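Local structure of RagB/SusD domain protein (Flavobacterium johnsoniae, 5J5U) at residues Q24-G29 against L225-L229. The protein probably binds chitin or chitin-derived oligosaccharides at the cell surface as a SusD homologue of a chitin-utilization locus. Sequence-based numbering, arbitrary orientation.
Sequences QLCMSG and LMHHL
H228 and S28 meet through a single short hydrogen bond: NE2 of the H228 ring lies 2.7 Å from OG of S28, and the hydroxyl sits at the ring edge, close to the imidazole plane. The other ring nitrogen, ND1, bonds to the carbonyl of R243, so the imidazole is gripped at two points and its rotation fixed. On the helix side, a chi1 of 71° turns the S28 hydroxyl to the edge of H228. G29 adds a looser contact, its CA 4.0 Å from CE1 of H228.

M226 packs against both partners. M226 CG lies 3.4 Å above one face of the H228 ring, displaced from the ring centre to its margin. M226 CB is 3.7 Å from S28 OG. Bends at chi2 (62°) and chi3 (82°) then carry the methyl to the helix, where M226 CE is 3.6 Å from the carbonyl O of Q24. The side chains of L25 and M226 cross at about a right angle, and CD2 of L25 lies 3.7 Å from CE of M226. The amide of Q24 turns to other partners, OE1 to the backbone N of L172 and NE2 to D171.

Five of the six touching residues are buried. Backbone hydrogen bonds join M226 to F332 of strand 332-335, and helix 98-119 packs against Q24. The contact thus docks the C-terminal part of helix 16-29 on a short two-stranded antiparallel sheet and its following loop, within the predominantly helical, TPR-related fold of SusD-like proteins.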
loop_
_atom_site.group_PDB
_atom_site.type_symbol
_atom_site.label_atom_id
_atom_site.label_comp_id
_atom_site.label_asym_id
_atom_site.label_seq_id
_atom_site.Cartn_x
_atom_site.Cartn_y
_atom_site.Cartn_z
ATOM N N GLN A 24 -4.981 -2.839 15.412
ATOM C CA GLN A 24 -5.366 -1.772 14.506
ATOM C C GLN A 24 -4.408 -0.586 14.639
ATOM O O GLN A 24 -3.965 -0.028 13.632
ATOM C CB GLN A 24 -6.804 -1.351 14.748
ATOM C CG GLN A 24 -7.799 -2.390 14.265
ATOM C CD GLN A 24 -9.231 -1.917 14.374
ATOM O OE1 GLN A 24 -9.503 -0.891 14.994
ATOM N NE2 GLN A 24 -10.160 -2.670 13.781
ATOM N N LEU A 25 -4.040 -0.246 15.868
ATOM C CA LEU A 25 -3.109 0.853 16.068
ATOM C C LEU A 25 -1.675 0.497 15.576
ATOM O O LEU A 25 -0.963 1.351 15.058
ATOM C CB LEU A 25 -3.111 1.276 17.549
ATOM C CG LEU A 25 -4.272 2.227 17.940
ATOM C CD1 LEU A 25 -4.436 2.413 19.460
ATOM C CD2 LEU A 25 -4.131 3.587 17.239
ATOM N N CYS A 26 -1.274 -0.765 15.689
ATOM C CA CYS A 26 0.022 -1.204 15.193
ATOM C C CYS A 26 0.110 -1.089 13.652
ATOM O O CYS A 26 1.174 -0.814 13.088
ATOM C CB CYS A 26 0.294 -2.645 15.631
ATOM S SG CYS A 26 0.922 -2.860 17.331
ATOM N N MET A 27 -1.011 -1.287 12.969
ATOM C CA MET A 27 -0.964 -1.298 11.510
ATOM C C MET A 27 -0.654 0.059 10.862
ATOM O O MET A 27 -0.373 0.105 9.667
ATOM C CB MET A 27 -2.276 -1.830 10.940
ATOM C CG MET A 27 -2.460 -3.310 11.152
ATOM S SD MET A 27 -3.904 -3.901 10.255
ATOM C CE MET A 27 -3.332 -3.776 8.551
ATOM N N SER A 28 -0.672 1.152 11.630
ATOM C CA SER A 28 -0.381 2.475 11.054
ATOM C C SER A 28 0.460 3.356 11.964
ATOM O O SER A 28 1.105 4.279 11.504
ATOM C CB SER A 28 -1.677 3.218 10.711
ATOM O OG SER A 28 -2.341 3.637 11.889
ATOM N N GLY A 29 0.445 3.079 13.260
ATOM C CA GLY A 29 1.167 3.893 14.220
ATOM C C GLY A 29 2.557 3.390 14.578
ATOM O O GLY A 29 3.236 3.976 15.423
ATOM N N LEU A 225 -9.816 3.563 7.472
ATOM C CA LEU A 225 -8.987 4.642 8.022
ATOM C C LEU A 225 -8.658 4.429 9.464
ATOM O O LEU A 225 -9.476 3.914 10.218
ATOM C CB LEU A 225 -9.708 5.996 7.942
ATOM C CG LEU A 225 -9.742 6.877 6.710
ATOM C CD1 LEU A 225 -8.382 6.938 6.043
ATOM C CD2 LEU A 225 -10.837 6.389 5.789
ATOM N N MET A 226 -7.472 4.860 9.861
ATOM C CA MET A 226 -7.196 5.111 11.261
ATOM C C MET A 226 -7.070 6.620 11.463
ATOM O O MET A 226 -6.239 7.269 10.815
ATOM C CB MET A 226 -5.919 4.437 11.726
ATOM C CG MET A 226 -5.580 4.827 13.144
ATOM S SD MET A 226 -6.897 4.265 14.256
ATOM C CE MET A 226 -6.392 2.541 14.447
ATOM N N HIS A 227 -7.924 7.174 12.316
ATOM C CA HIS A 227 -7.796 8.557 12.747
ATOM C C HIS A 227 -6.877 8.573 13.956
ATOM O O HIS A 227 -7.083 7.817 14.905
ATOM C CB HIS A 227 -9.156 9.170 13.067
ATOM C CG HIS A 227 -10.074 9.198 11.891
ATOM N ND1 HIS A 227 -10.071 10.222 10.973
ATOM C CD2 HIS A 227 -11.015 8.317 11.477
ATOM C CE1 HIS A 227 -10.983 9.980 10.047
ATOM N NE2 HIS A 227 -11.569 8.830 10.332
ATOM N N HIS A 228 -5.833 9.390 13.870
ATOM C CA HIS A 228 -4.760 9.472 14.874
ATOM C C HIS A 228 -4.875 10.670 15.822
ATOM O O HIS A 228 -4.916 11.813 15.381
ATOM C CB HIS A 228 -3.387 9.478 14.173
ATOM C CG HIS A 228 -2.967 8.126 13.680
ATOM N ND1 HIS A 228 -2.459 7.157 14.518
ATOM C CD2 HIS A 228 -3.009 7.571 12.445
ATOM C CE1 HIS A 228 -2.195 6.067 13.819
ATOM N NE2 HIS A 228 -2.515 6.294 12.559
ATOM N N LEU A 229 -4.918 10.421 17.123
ATOM C CA LEU A 229 -5.162 11.510 18.061
ATOM C C LEU A 229 -4.103 11.637 19.154
ATOM O O LEU A 229 -4.087 12.618 19.907
ATOM C CB LEU A 229 -6.507 11.297 18.705
ATOM C CG LEU A 229 -7.635 11.056 17.711
ATOM C CD1 LEU A 229 -8.794 10.471 18.470
ATOM C CD2 LEU A 229 -8.052 12.338 17.007
#